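Local atomic coordinates of VP1 (Polyomavirus HPyV7, PDB entry 4PCH), a protein that forms the pentameric building blocks of the polyomavirus capsid as its major coat protein and probably takes part in attachment to host-cell receptors. Residues N134-P137 against E138-K141. Residues are numbered along the deposited sequence; the frame is centred on the assembly and turned at random.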
ATOM      1  N   ASN B 134      -2.623 -28.248  11.651  1.00 15.03           N
ATOM      2  CA  ASN B 134      -3.444 -28.668  10.511  1.00 15.23           C
ATOM      3  C   ASN B 134      -4.702 -27.783  10.556  1.00 13.99           C
ATOM      4  O   ASN B 134      -5.447 -27.866  11.523  1.00 15.11           O
ATOM      5  CB  ASN B 134      -3.803 -30.141  10.599  1.00 16.85           C
ATOM      6  CG  ASN B 134      -4.542 -30.629   9.351  1.00 19.36           C
ATOM      7  OD1 ASN B 134      -5.273 -29.867   8.728  1.00 18.56           O
ATOM      8  ND2 ASN B 134      -4.327 -31.889   8.971  1.00 20.94           N
ATOM      9  N   PRO B 135      -4.925 -26.949   9.510  1.00 14.49           N
ATOM     10  CA  PRO B 135      -6.081 -26.045   9.526  1.00 15.50           C
ATOM     11  C   PRO B 135      -7.404 -26.773   9.511  1.00 16.04           C
ATOM     12  O   PRO B 135      -8.429 -26.193   9.905  1.00 16.97           O
ATOM     13  CB  PRO B 135      -5.886 -25.185   8.262  1.00 13.50           C
ATOM     14  CG  PRO B 135      -5.087 -26.034   7.350  1.00 13.22           C
ATOM     15  CD  PRO B 135      -4.132 -26.767   8.282  1.00 13.69           C
ATOM     16  N   ASP B 136      -7.411 -28.045   9.103  1.00 16.49           N
ATOM     17  CA  ASP B 136      -8.624 -28.836   9.184  1.00 18.37           C
ATOM     18  C   ASP B 136      -8.250 -30.292   9.432  1.00 20.81           C
ATOM     19  O   ASP B 136      -8.080 -31.069   8.483  1.00 20.30           O
ATOM     20  CB  ASP B 136      -9.460 -28.707   7.913  1.00 19.65           C
ATOM     21  CG  ASP B 136     -10.818 -29.399   8.042  1.00 21.29           C
ATOM     22  OD1 ASP B 136     -11.001 -30.284   8.906  1.00 26.32           O
ATOM     23  OD2 ASP B 136     -11.733 -29.088   7.261  1.00 24.44           O
ATOM     24  N   PRO B 137      -8.049 -30.642  10.703  1.00 20.90           N
ATOM     25  CA  PRO B 137      -7.509 -31.953  11.090  1.00 24.13           C
ATOM     26  C   PRO B 137      -8.340 -33.132  10.576  1.00 27.16           C
ATOM     27  O   PRO B 137      -7.789 -34.211  10.340  1.00 28.77           O
ATOM     28  CB  PRO B 137      -7.545 -31.897  12.630  1.00 23.36           C
ATOM     29  CG  PRO B 137      -7.497 -30.436  12.965  1.00 21.83           C
ATOM     30  CD  PRO B 137      -8.320 -29.800  11.885  1.00 21.38           C
ATOM     31  N   GLU B 138      -9.647 -32.934  10.401  1.00 25.35           N
ATOM     32  CA  GLU B 138     -10.532 -34.009   9.918  1.00 29.07           C
ATOM     33  C   GLU B 138     -10.483 -34.240   8.414  1.00 25.21           C
ATOM     34  O   GLU B 138     -10.773 -35.342   7.972  1.00 28.00           O
ATOM     35  CB  GLU B 138     -11.972 -33.720  10.315  1.00 31.30           C
ATOM     36  CG  GLU B 138     -12.211 -33.635  11.819  1.00 40.95           C
ATOM     37  CD  GLU B 138     -12.611 -34.965  12.444  1.00 49.71           C
ATOM     38  OE1 GLU B 138     -13.134 -34.955  13.581  1.00 69.13           O
ATOM     39  OE2 GLU B 138     -12.415 -36.026  11.807  1.00 68.56           O
ATOM     40  N   ARG B 139     -10.163 -33.224   7.629  1.00 22.21           N
ATOM     41  CA  ARG B 139     -10.313 -33.308   6.169  1.00 23.24           C
ATOM     42  C   ARG B 139      -9.054 -33.049   5.323  1.00 22.94           C
ATOM     43  O   ARG B 139      -9.036 -33.404   4.139  1.00 22.79           O
ATOM     44  CB  ARG B 139     -11.396 -32.329   5.715  1.00 24.12           C
ATOM     45  CG  ARG B 139     -12.772 -32.533   6.349  1.00 28.51           C
ATOM     46  CD  ARG B 139     -13.748 -31.520   5.770  1.00 29.57           C
ATOM     47  NE  ARG B 139     -15.047 -31.483   6.430  1.00 39.19           N
ATOM     48  CZ  ARG B 139     -15.386 -30.693   7.455  1.00 39.19           C
ATOM     49  NH1 ARG B 139     -14.527 -29.836   8.012  1.00 35.21           N
ATOM     50  NH2 ARG B 139     -16.612 -30.765   7.941  1.00 39.83           N
ATOM     51  N   LEU B 140      -8.038 -32.388   5.883  1.00 20.34           N
ATOM     52  CA  LEU B 140      -6.807 -32.084   5.145  1.00 19.63           C
ATOM     53  C   LEU B 140      -5.814 -33.188   5.443  1.00 20.90           C
ATOM     54  O   LEU B 140      -5.487 -33.429   6.601  1.00 19.19           O
ATOM     55  CB  LEU B 140      -6.181 -30.737   5.518  1.00 18.13           C
ATOM     56  CG  LEU B 140      -4.930 -30.352   4.697  1.00 16.92           C
ATOM     57  CD1 LEU B 140      -5.272 -30.032   3.229  1.00 17.98           C
ATOM     58  CD2 LEU B 140      -4.170 -29.189   5.308  1.00 18.89           C
ATOM     59  N   LYS B 141      -5.393 -33.868   4.376  1.00 21.27           N
ATOM     60  CA  LYS B 141      -4.495 -35.004   4.474  1.00 21.11           C
ATOM     61  C   LYS B 141      -3.105 -34.616   4.005  1.00 18.61           C
ATOM     62  O   LYS B 141      -2.934 -33.695   3.196  1.00 17.70           O
ATOM     63  CB  LYS B 141      -5.037 -36.162   3.649  1.00 26.43           C
ATOM     64  CG  LYS B 141      -6.370 -36.700   4.180  1.00 32.09           C
ATOM     65  CD  LYS B 141      -7.177 -37.341   3.062  1.00 41.53           C
ATOM     66  CE  LYS B 141      -8.502 -37.905   3.561  1.00 45.60           C
ATOM     67  NZ  LYS B 141      -9.297 -38.485   2.443  1.00 55.27           N
TER
HETATM   68  O   HOH W   1      -7.210 -35.311   7.808  1.00 37.32           O
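D136 and L140 face each other across a tight reversal of the chain, where D136 O accepts from L140 N at 2.9 Å. It also accepts from R139 N, at 3.1 Å. The first donor arrives nearly head-on to the carbonyl; the second sits well above its plane. One oxygen of a buried residue thus serves two consecutive amides. The D136 carboxylate works on the same part of the turn: OD1 receives weak bonds from the backbone N of E138 and R139, while OD2 forms a salt bridge to R139 NH1 at 3.0 Å. That nitrogen meets OD2 on its syn side, with the oxygen in the guanidinium plane, although the two flat groups stand 80° apart. With CG anti to the backbone N (chi1 -173°), beside its own carbonyl carbon, the carboxylate is carried toward the E138 and R139 amides.

This loop links strands 129-132 and 141-142, out beyond the jelly-roll sheets of VP1, and a second subunit of the pentamer packs on it, its P239 against D136 and its L238 against R139. Near the start of the loop N134 makes an Asx turn, OD1 accepting from D136 N at 2.8 Å. Its amide is used at both ends: ND2 gives a straight bond (166°) to L140 O, 3.1 Å away and exactly in the amide plane. A water donates to that same L140 O and to P137 O, bridging the two limbs. L140 lays CD2 against CD of the P135 ring at 3.8 Å, with A99 of the second subunit also touching this leucine.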